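Local coordinates for protein ribonuclease mar1, putative (Trypanosoma cruzi, PDB 1YZV) that is of unproven function but belongs to the isochorismatase superfamily and is probably a cysteine-dependent hydrolase, at residues C19-F24 and Q112-G117; V62-E67 and H87-K92; K92-L97 and I124-A129; F118-C123 and C145-Q150. All coordinates share one frame; numbering follows the deposited sequence.

How the contacts relate
From the N terminus, strand 20-26 pairs through contact 1 with strand 110-118, closing a loop of 87 residues at the middle of the parallel sheet. Contact 2 is nested inside that loop and joins strand 61-68, the other neighbour of strand 20-26, to the edge strand 87-91. Contact 3 shares Lys92 with contact 2 and crosses contact 1, because its loop 92-97 lies within the span of contact 1 while its helical partner follows that span. Contact 4 opens after contact 1 has closed, crosses contact 3 on helix 120-133, and links this helix's start to the end of strand 137-146. Contacts 3 and 4 both touch a second subunit.

Contact 1 of 4, residues C19-F24 and Q112-G117; sequences CKTAFF and QVVLWG
Ala22 and Phe24 pair in parallel with Gln112, Val114 and Trp116, strand 20-24 lying at 18° to strand 112-117, and four backbone hydrogen bonds (Ala22 N to Gln112 O, Val114 N to Ala22 O, Phe24 N to Val114 O, Trp116 N to Phe24 O) join them. Thr21, Phe23, Gln112 and Val114 share one face. Gln112 has CG wedged between its backbone N and carbonyl carbon (chi1 65°), from where the extended chain carries the amide across to Thr21. Gln112 NE2 donates to Thr21 OG1 at 3.0 Å, nearly straight at 165°, with the hydroxyl close to the amide plane; Cys19 SG packs on Gln112 CD at 3.5 Å. Phe23 lies alongside Val114, Phe23 CD1 to Val114 CB 3.8 Å, and Phe23 CB meets the indole rim at Trp116 CZ3. Over one face of that indole sits Phe24 O. On the sheet's other face Val113 CG1 makes a CH-pi contact, 3.9 Å from the Phe24 ring centroid, while Leu115 CD1 touches Phe24 CB. Lys14 N bonds Gln112 OE1, so both polar ends of this buried amide are satisfied, and beyond it backbone bonds and apolar packing hold the central strand pair.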
# COMPACT_ATOMS: atom_id res chain seq x y z
N CYS A 19 -28.79 0.29 8.59
CA CYS A 19 -28.30 0.03 9.92
C CYS A 19 -28.04 1.39 10.52
O CYS A 19 -28.11 2.40 9.81
CB CYS A 19 -27.02 -0.80 9.87
SG CYS A 19 -25.60 -0.02 8.98
N LYS A 20 -27.80 1.44 11.81
CA LYS A 20 -27.41 2.67 12.45
C LYS A 20 -25.87 2.88 12.39
O LYS A 20 -25.11 1.92 12.25
CB LYS A 20 -27.91 2.64 13.86
CG LYS A 20 -27.83 3.93 14.58
CD LYS A 20 -28.98 3.97 15.61
CE LYS A 20 -28.75 5.08 16.61
NZ LYS A 20 -29.87 5.17 17.61
N THR A 21 -25.49 4.17 12.24
CA THR A 21 -24.09 4.58 12.12
C THR A 21 -23.69 5.44 13.31
O THR A 21 -24.46 6.32 13.70
CB THR A 21 -23.89 5.45 10.82
OG1 THR A 21 -24.36 4.70 9.71
CG2 THR A 21 -22.44 5.80 10.58
N ALA A 22 -22.54 5.15 13.93
CA ALA A 22 -22.01 5.98 15.04
C ALA A 22 -20.86 6.81 14.49
O ALA A 22 -20.00 6.31 13.76
CB ALA A 22 -21.51 5.12 16.19
N PHE A 23 -20.90 8.09 14.81
CA PHE A 23 -19.84 9.00 14.50
C PHE A 23 -18.99 9.14 15.77
O PHE A 23 -19.45 9.68 16.79
CB PHE A 23 -20.41 10.33 14.02
CG PHE A 23 -21.07 10.25 12.67
CD1 PHE A 23 -20.32 10.40 11.50
CD2 PHE A 23 -22.42 10.01 12.56
CE1 PHE A 23 -20.91 10.23 10.28
CE2 PHE A 23 -22.99 9.73 11.33
CZ PHE A 23 -22.25 9.90 10.19
N PHE A 24 -17.77 8.63 15.71
CA PHE A 24 -16.81 8.69 16.82
C PHE A 24 -15.79 9.81 16.61
O PHE A 24 -14.86 9.67 15.82
CB PHE A 24 -16.05 7.39 16.96
CG PHE A 24 -16.77 6.31 17.74
CD1 PHE A 24 -18.14 6.26 17.82
CD2 PHE A 24 -16.03 5.34 18.42
CE1 PHE A 24 -18.76 5.30 18.61
CE2 PHE A 24 -16.64 4.37 19.18
CZ PHE A 24 -18.02 4.34 19.25
N GLN A 112 -21.81 0.07 11.97
CA GLN A 112 -20.71 0.81 11.35
C GLN A 112 -20.42 2.12 12.05
O GLN A 112 -21.31 2.76 12.59
CB GLN A 112 -20.96 0.99 9.86
CG GLN A 112 -22.18 1.88 9.54
CD GLN A 112 -22.69 1.71 8.13
OE1 GLN A 112 -22.40 0.71 7.43
NE2 GLN A 112 -23.46 2.72 7.67
N VAL A 113 -19.12 2.42 12.16
CA VAL A 113 -18.62 3.58 12.89
C VAL A 113 -17.74 4.34 11.93
O VAL A 113 -16.93 3.73 11.20
CB VAL A 113 -17.81 3.10 14.12
CG1 VAL A 113 -16.99 4.26 14.73
CG2 VAL A 113 -18.79 2.39 15.20
N VAL A 114 -18.00 5.64 11.86
CA VAL A 114 -17.17 6.59 11.18
C VAL A 114 -16.30 7.23 12.26
O VAL A 114 -16.81 7.87 13.19
CB VAL A 114 -18.01 7.64 10.44
CG1 VAL A 114 -17.15 8.77 9.90
CG2 VAL A 114 -18.81 6.97 9.32
N LEU A 115 -14.99 7.09 12.10
CA LEU A 115 -14.01 7.43 13.16
C LEU A 115 -12.99 8.46 12.67
O LEU A 115 -12.40 8.30 11.60
CB LEU A 115 -13.28 6.17 13.62
CG LEU A 115 -12.07 6.25 14.59
CD1 LEU A 115 -12.49 6.88 15.96
CD2 LEU A 115 -11.50 4.81 14.81
N TRP A 116 -12.75 9.47 13.49
CA TRP A 116 -11.72 10.48 13.18
C TRP A 116 -11.29 11.22 14.45
O TRP A 116 -11.90 11.06 15.49
CB TRP A 116 -12.23 11.49 12.11
CG TRP A 116 -13.20 12.47 12.61
CD1 TRP A 116 -12.90 13.76 13.01
CD2 TRP A 116 -14.54 12.22 13.09
NE1 TRP A 116 -13.98 14.33 13.62
CE2 TRP A 116 -15.03 13.45 13.63
CE3 TRP A 116 -15.44 11.15 12.94
CZ2 TRP A 116 -16.33 13.58 14.16
CZ3 TRP A 116 -16.74 11.30 13.46
CH2 TRP A 116 -17.16 12.51 14.07
N GLY A 117 -10.16 11.91 14.36
CA GLY A 117 -9.71 12.78 15.44
C GLY A 117 -8.24 12.63 15.76
O GLY A 117 -7.39 12.46 14.84

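Contact 2 of 4, residues V62-E67 and H87-K92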
# COMPACT_ATOMS: atom_id res chain seq x y z
N VAL A 62 -25.83 8.23 15.68
CA VAL A 62 -25.44 8.60 17.02
C VAL A 62 -24.06 9.25 16.97
O VAL A 62 -23.24 8.89 16.14
CB VAL A 62 -25.49 7.39 18.00
CG1 VAL A 62 -24.56 6.30 17.58
CG2 VAL A 62 -25.21 7.83 19.46
N TYR A 63 -23.89 10.34 17.73
CA TYR A 63 -22.65 11.13 17.71
C TYR A 63 -22.01 11.05 19.10
O TYR A 63 -22.56 11.60 20.08
CB TYR A 63 -22.99 12.59 17.33
CG TYR A 63 -21.85 13.43 16.81
CD1 TYR A 63 -20.91 14.00 17.68
CD2 TYR A 63 -21.69 13.66 15.45
CE1 TYR A 63 -19.84 14.74 17.22
CE2 TYR A 63 -20.63 14.44 14.98
CZ TYR A 63 -19.73 15.00 15.88
OH TYR A 63 -18.68 15.77 15.43
N ILE A 64 -20.85 10.41 19.15
CA ILE A 64 -20.10 10.11 20.35
C ILE A 64 -18.77 10.83 20.37
O ILE A 64 -17.98 10.76 19.41
CB ILE A 64 -19.87 8.56 20.45
CG1 ILE A 64 -21.24 7.90 20.34
CG2 ILE A 64 -19.06 8.21 21.70
CD1 ILE A 64 -21.30 6.51 20.68
N VAL A 65 -18.56 11.61 21.43
CA VAL A 65 -17.35 12.39 21.64
C VAL A 65 -16.64 11.89 22.90
O VAL A 65 -17.27 11.67 23.96
CB VAL A 65 -17.68 13.88 21.83
CG1 VAL A 65 -16.42 14.70 21.89
CG2 VAL A 65 -18.63 14.37 20.71
N THR A 66 -15.33 11.68 22.78
CA THR A 66 -14.52 11.45 23.97
C THR A 66 -13.52 12.59 24.16
O THR A 66 -13.19 13.33 23.23
CB THR A 66 -13.77 10.12 23.91
OG1 THR A 66 -12.95 10.07 22.72
CG2 THR A 66 -14.76 8.98 23.97
N GLU A 67 -13.14 12.78 25.41
CA GLU A 67 -12.10 13.71 25.78
C GLU A 67 -11.14 12.98 26.66
O GLU A 67 -11.53 12.40 27.69
CB GLU A 67 -12.72 14.90 26.49
CG GLU A 67 -13.74 15.66 25.62
CD GLU A 67 -14.45 16.82 26.31
OE1 GLU A 67 -14.54 16.81 27.55
OE2 GLU A 67 -15.05 17.69 25.59
N HIS A 87 -23.20 12.58 22.70
CA HIS A 87 -22.84 11.94 23.98
C HIS A 87 -21.33 12.15 24.21
O HIS A 87 -20.51 11.74 23.36
CB HIS A 87 -23.15 10.45 23.89
CG HIS A 87 -24.57 10.13 23.54
ND1 HIS A 87 -25.51 9.82 24.50
CD2 HIS A 87 -25.18 9.94 22.34
CE1 HIS A 87 -26.65 9.48 23.91
NE2 HIS A 87 -26.48 9.57 22.60
N VAL A 88 -20.98 12.91 25.25
CA VAL A 88 -19.61 13.32 25.50
C VAL A 88 -19.08 12.64 26.77
O VAL A 88 -19.75 12.63 27.79
CB VAL A 88 -19.50 14.82 25.63
CG1 VAL A 88 -18.05 15.27 25.81
CG2 VAL A 88 -20.14 15.52 24.44
N PHE A 89 -17.92 11.99 26.68
CA PHE A 89 -17.39 11.25 27.82
C PHE A 89 -15.91 11.55 28.03
O PHE A 89 -15.15 11.75 27.08
CB PHE A 89 -17.53 9.75 27.62
CG PHE A 89 -18.93 9.29 27.29
CD1 PHE A 89 -19.84 9.05 28.29
CD2 PHE A 89 -19.32 9.10 25.98
CE1 PHE A 89 -21.14 8.66 27.97
CE2 PHE A 89 -20.58 8.65 25.67
CZ PHE A 89 -21.50 8.45 26.66
N SER A 90 -15.50 11.47 29.28
CA SER A 90 -14.10 11.60 29.67
C SER A 90 -13.48 10.23 29.71
O SER A 90 -14.15 9.30 30.05
CB SER A 90 -14.03 12.21 31.06
OG SER A 90 -14.14 13.59 30.83
N LYS A 91 -12.20 10.13 29.35
CA LYS A 91 -11.45 8.87 29.47
C LYS A 91 -9.95 9.08 29.75
O LYS A 91 -9.35 10.06 29.34
CB LYS A 91 -11.59 8.00 28.19
CG LYS A 91 -10.95 8.68 26.93
CD LYS A 91 -11.25 7.93 25.64
CE LYS A 91 -10.43 8.39 24.41
NZ LYS A 91 -8.93 8.40 24.61
N LYS A 92 -9.34 8.01 30.25
CA LYS A 92 -7.92 7.82 30.29
C LYS A 92 -7.47 6.65 29.40
O LYS A 92 -6.33 6.63 28.98
CB LYS A 92 -7.47 7.60 31.73
CG LYS A 92 -7.69 8.87 32.57
CD LYS A 92 -6.80 8.90 33.78
CE LYS A 92 -7.09 10.14 34.65
NZ LYS A 92 -8.43 10.01 35.34
O HOH W 1 -15.69 15.03 29.21
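His87, Phe89 and Lys91 lend their backbone N atoms, and His87 and Phe89 also their O atoms, to a parallel pairing with Tyr63, Val65 and Glu67. Of the five hydrogen bonds, the one from Val65 N to His87 O is 2.7 Å long and almost perfectly straight at 179°.

Apolar contacts flank this backbone on both faces. Val65 and Val88 stand side by side, Val65 CB to Val88 CG2 3.9 Å. On the face of Ile64 and Phe89, Val62 CG2 approaches His87 CD2 at 3.6 Å, the two side chains at about a right angle, and Leu104 of helix 102-105 packs over Ile64, His87 and Phe89.

The two strands belong to a beta-alpha-beta unit, strand 61-68, helix 70-73 and strand 87-91, which forms one margin of the chain's six-stranded parallel sheet. At the C-terminal end of this unit Lys91 lies near Asp27 and Cys123, an arrangement consistent with the Asp-Lys-Cys triad of isochorismatase-family hydrolases.

Polar side chains gather at the same end. A methyl of Val88, CG1, packs against the Glu67 carboxylate, 3.9 Å from Glu67 OE2. Water 1 donates to Glu67 OE1 at 2.7 Å and also hydrogen-bonds Ser90 OG, while Thr76 bonds Glu67 OE2. Lys91 bends at its last torsion (chi4 54°) as Lys91 CE passes Thr66 OG1 at 3.5 Å; its NZ forms a salt bridge with Asp27, which also bonds Thr66 OG1, and hydrogen bonds with Gln68 and the carbonyls of Arg93 and Phe94.

Contact 3 of 4, residues K92-L97 and I124-A129; sequences KRFAML and ILQTAA
Ala95 and Met96, in the irregular loop that follows edge strand 87-91, pack against Gln126 and Thr127 on helix 120-133, a buried loop-on-helix contact at the second-subunit interface. Its one direct hydrogen bond runs from Met96 N to Thr127 OG1, 2.9 Å long and bent to 144°. The Thr127 torsion (chi1 -58°) sets OG1 opposite the carbonyl carbon, where it also bonds Cys123 O one turn back, so a single hydroxyl serves both the helix and the loop. Met96 crosses Thr127 at a slant, Met96 CG 3.4 Å from Thr127 OG1, before the thioether turns off toward Phe24 of the sheet. Ala95 CB rests on the helix backbone at Gln126 O, 3.7 Å away. Water 2 accepts from Ala95 N at 2.9 Å and donates to Gln126 OE1 at 2.8 Å. Phe94 and Gln126 lie side by side with ring and amide nearly perpendicular, at 89°, and OE1 at the ring edge. Gln126 NE2 bonds Met178 O of the second subunit. The buried glutamine amide therefore has partners at both ends, and the loop is tied to the helix by one hydroxyl and one water, with carbon atoms of the loop packed on polar atoms of the helix.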
# COMPACT_ATOMS: atom_id res chain seq x y z
N LYS A 92 -9.34 8.01 30.25
CA LYS A 92 -7.92 7.82 30.29
C LYS A 92 -7.47 6.65 29.40
O LYS A 92 -6.33 6.63 28.98
CB LYS A 92 -7.47 7.60 31.73
CG LYS A 92 -7.69 8.87 32.57
CD LYS A 92 -6.80 8.90 33.78
CE LYS A 92 -7.09 10.14 34.65
NZ LYS A 92 -8.43 10.01 35.34
N ARG A 93 -8.37 5.72 29.07
CA ARG A 93 -8.08 4.67 28.08
C ARG A 93 -7.85 5.31 26.70
O ARG A 93 -8.46 6.34 26.37
CB ARG A 93 -9.25 3.68 28.01
CG ARG A 93 -8.96 2.45 27.13
CD ARG A 93 -10.18 1.65 26.81
NE ARG A 93 -10.87 1.20 28.01
CZ ARG A 93 -11.71 0.17 28.07
NH1 ARG A 93 -12.00 -0.56 26.98
NH2 ARG A 93 -12.33 -0.08 29.21
N PHE A 94 -6.92 4.78 25.90
CA PHE A 94 -6.63 5.44 24.62
C PHE A 94 -7.77 5.14 23.64
O PHE A 94 -8.39 6.06 23.09
CB PHE A 94 -5.26 5.05 24.08
CG PHE A 94 -4.13 5.41 24.99
CD1 PHE A 94 -4.12 6.63 25.65
CD2 PHE A 94 -3.11 4.52 25.23
CE1 PHE A 94 -3.10 6.95 26.54
CE2 PHE A 94 -2.04 4.85 26.01
CZ PHE A 94 -2.06 6.06 26.74
N ALA A 95 -8.16 3.87 23.55
CA ALA A 95 -9.40 3.50 22.80
C ALA A 95 -10.68 4.12 23.40
O ALA A 95 -10.83 4.22 24.62
CB ALA A 95 -9.53 2.01 22.70
N MET A 96 -11.64 4.46 22.53
CA MET A 96 -12.84 5.16 22.93
C MET A 96 -13.87 4.23 23.55
O MET A 96 -14.84 4.72 24.13
CB MET A 96 -13.49 5.88 21.74
CG MET A 96 -12.65 6.99 21.16
SD MET A 96 -13.45 7.68 19.70
CE MET A 96 -14.96 8.36 20.36
N LEU A 97 -13.60 2.92 23.60
CA LEU A 97 -14.64 1.93 23.92
C LEU A 97 -14.72 1.66 25.41
O LEU A 97 -14.60 0.52 25.88
CB LEU A 97 -14.44 0.63 23.13
CG LEU A 97 -14.77 0.77 21.65
CD1 LEU A 97 -14.46 -0.56 21.00
CD2 LEU A 97 -16.25 1.08 21.45
N ILE A 124 -7.04 6.97 17.83
CA ILE A 124 -7.75 6.53 16.67
C ILE A 124 -7.39 5.07 16.30
O ILE A 124 -8.28 4.26 16.06
CB ILE A 124 -7.45 7.41 15.43
CG1 ILE A 124 -7.77 8.85 15.74
CG2 ILE A 124 -8.12 6.84 14.16
CD1 ILE A 124 -9.13 9.15 15.61
N LEU A 125 -6.11 4.80 16.15
CA LEU A 125 -5.64 3.47 15.90
C LEU A 125 -6.22 2.43 16.86
O LEU A 125 -6.65 1.35 16.43
CB LEU A 125 -4.11 3.43 16.00
CG LEU A 125 -3.45 2.08 15.70
CD1 LEU A 125 -3.74 1.65 14.29
CD2 LEU A 125 -1.93 2.10 15.96
N GLN A 126 -6.04 2.66 18.16
CA GLN A 126 -6.52 1.72 19.16
C GLN A 126 -8.06 1.55 19.20
O GLN A 126 -8.55 0.47 19.48
CB GLN A 126 -5.96 2.04 20.57
CG GLN A 126 -4.43 2.02 20.56
CD GLN A 126 -3.80 2.02 21.90
OE1 GLN A 126 -4.37 1.54 22.89
NE2 GLN A 126 -2.58 2.57 21.95
N THR A 127 -8.79 2.61 18.90
CA THR A 127 -10.26 2.53 18.78
C THR A 127 -10.66 1.65 17.60
O THR A 127 -11.56 0.83 17.71
CB THR A 127 -10.88 3.96 18.67
OG1 THR A 127 -10.52 4.75 19.82
CG2 THR A 127 -12.39 3.91 18.55
N ALA A 128 -10.00 1.83 16.45
CA ALA A 128 -10.27 1.01 15.27
C ALA A 128 -10.05 -0.46 15.61
O ALA A 128 -10.88 -1.30 15.27
CB ALA A 128 -9.39 1.40 14.08
N ALA A 129 -8.93 -0.76 16.24
CA ALA A 129 -8.62 -2.12 16.61
C ALA A 129 -9.69 -2.70 17.53
O ALA A 129 -10.09 -3.85 17.36
CB ALA A 129 -7.23 -2.20 17.27
O HOH W 2 -6.60 1.61 24.56

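Contact 4 of 4, residues F118-C123 and C145-Q150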
# COMPACT_ATOMS: atom_id res chain seq x y z
N PHE A 118 -7.93 12.87 17.04
CA PHE A 118 -6.56 12.87 17.53
C PHE A 118 -6.34 11.72 18.54
O PHE A 118 -7.25 11.35 19.27
CB PHE A 118 -6.24 14.14 18.29
CG PHE A 118 -6.53 15.44 17.56
CD1 PHE A 118 -6.36 15.57 16.22
CD2 PHE A 118 -6.70 16.60 18.34
CE1 PHE A 118 -6.56 16.83 15.61
CE2 PHE A 118 -6.91 17.84 17.74
CZ PHE A 118 -6.89 17.94 16.38
N GLU A 119 -5.13 11.16 18.59
CA GLU A 119 -4.11 11.26 17.57
C GLU A 119 -4.23 9.98 16.75
O GLU A 119 -4.62 8.93 17.28
CB GLU A 119 -2.71 11.35 18.20
CG GLU A 119 -2.43 12.68 18.88
CD GLU A 119 -0.95 12.89 19.22
OE1 GLU A 119 -0.08 12.95 18.33
OE2 GLU A 119 -0.67 13.04 20.40
N THR A 120 -3.90 10.07 15.47
CA THR A 120 -4.06 8.96 14.50
C THR A 120 -3.43 7.64 14.97
O THR A 120 -4.04 6.60 14.89
CB THR A 120 -3.50 9.36 13.12
OG1 THR A 120 -3.99 10.67 12.77
CG2 THR A 120 -3.93 8.36 12.03
N HIS A 121 -2.22 7.73 15.54
CA HIS A 121 -1.42 6.57 15.90
C HIS A 121 -1.65 6.10 17.32
O HIS A 121 -1.02 5.13 17.78
CB HIS A 121 0.07 6.86 15.68
CG HIS A 121 0.62 7.94 16.54
ND1 HIS A 121 0.13 9.23 16.50
CD2 HIS A 121 1.59 7.93 17.49
CE1 HIS A 121 0.73 9.94 17.44
NE2 HIS A 121 1.67 9.20 18.00
N VAL A 122 -2.51 6.80 18.04
CA VAL A 122 -2.82 6.41 19.44
C VAL A 122 -4.29 6.12 19.66
O VAL A 122 -4.77 5.01 19.39
CB VAL A 122 -2.25 7.44 20.45
CG1 VAL A 122 -2.51 6.99 21.92
CG2 VAL A 122 -0.74 7.58 20.24
N CYS A 123 -5.07 7.13 19.97
CA CYS A 123 -6.49 6.91 20.23
C CYS A 123 -7.30 6.43 19.02
O CYS A 123 -8.13 5.52 19.13
CB CYS A 123 -7.08 8.17 20.94
SG CYS A 123 -6.26 8.44 22.68
N CYS A 145 -8.28 13.27 10.66
CA CYS A 145 -7.28 12.67 11.56
C CYS A 145 -5.96 13.41 11.53
O CYS A 145 -5.55 13.95 10.50
CB CYS A 145 -7.03 11.18 11.22
SG CYS A 145 -8.41 10.13 11.49
N GLY A 146 -5.27 13.40 12.68
CA GLY A 146 -3.99 14.02 12.78
C GLY A 146 -3.19 13.54 13.96
O GLY A 146 -3.79 13.05 14.96
N SER A 147 -1.87 13.74 13.86
CA SER A 147 -0.95 13.44 14.96
C SER A 147 -0.02 14.63 15.15
O SER A 147 0.06 15.52 14.29
CB SER A 147 -0.09 12.18 14.70
OG SER A 147 -0.88 11.03 14.51
N GLN A 148 0.74 14.63 16.25
CA GLN A 148 1.70 15.72 16.45
C GLN A 148 2.86 15.63 15.44
O GLN A 148 3.46 16.65 15.06
CB GLN A 148 2.19 15.77 17.90
CG GLN A 148 1.07 16.20 18.87
CD GLN A 148 1.52 16.30 20.31
OE1 GLN A 148 1.14 15.47 21.14
NE2 GLN A 148 2.52 17.12 20.53
N SER A 149 3.13 14.45 14.89
CA SER A 149 4.10 14.36 13.84
C SER A 149 3.50 13.69 12.63
O SER A 149 2.72 12.74 12.75
CB SER A 149 5.32 13.57 14.32
OG SER A 149 5.42 12.35 13.60
N GLN A 150 3.88 14.14 11.44
CA GLN A 150 3.35 13.58 10.20
C GLN A 150 3.70 12.09 10.06
O GLN A 150 2.88 11.30 9.58
CB GLN A 150 3.92 14.35 9.00
CG GLN A 150 3.40 13.87 7.63
CD GLN A 150 4.21 14.46 6.50
OE1 GLN A 150 4.46 15.67 6.47
NE2 GLN A 150 4.81 13.59 5.68
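Glu119, Thr120, His121 and Ser147 form the tight part of this contact, where the start of helix 120-133 meets the chain leaving strand 137-146. Thr120 N donates to Gly146 O at 3.0 Å, approaching from well above the carbonyl plane, and Glu119 CA adds a C-H contact to Gly146 O at 3.2 Å. CG of His121 is tucked between its backbone N and carbonyl carbon (chi1 64°), which turns ND1 at the ring edge to Ser147 OG; in this 2.9 Å hydrogen bond between His121 ND1 and Ser147 OG either atom could be the donor. His121 NE2 bonds Glu174 of the second subunit, so the imidazole bridges Ser147 and the neighbouring chain. Thr120 OG1 lies 3.5 Å from Cys145 CB and is hydrogen-bonded to His153.

The segments close the beta-alpha-beta unit of strand 110-118, helix 120-133 and strand 137-146. A cis peptide joins Phe118 to Glu119, the N-cap residue, and the first turn is of the wider pi type. It leads into Cys123, the probable nucleophile by comparison with the family, in which a cis peptide likewise lies a few residues before the cysteine.

From the buried side the extended Glu119 side chain reaches outward, bringing Glu119 OE1 to Gln148 N at 2.8 Å, the donor lying 38° out of the carboxylate plane. Only the exposed Gln148 marks the solvent side; a sulfate ion, probably from the crystallisation liquor, lies about 6 Å from its side chain.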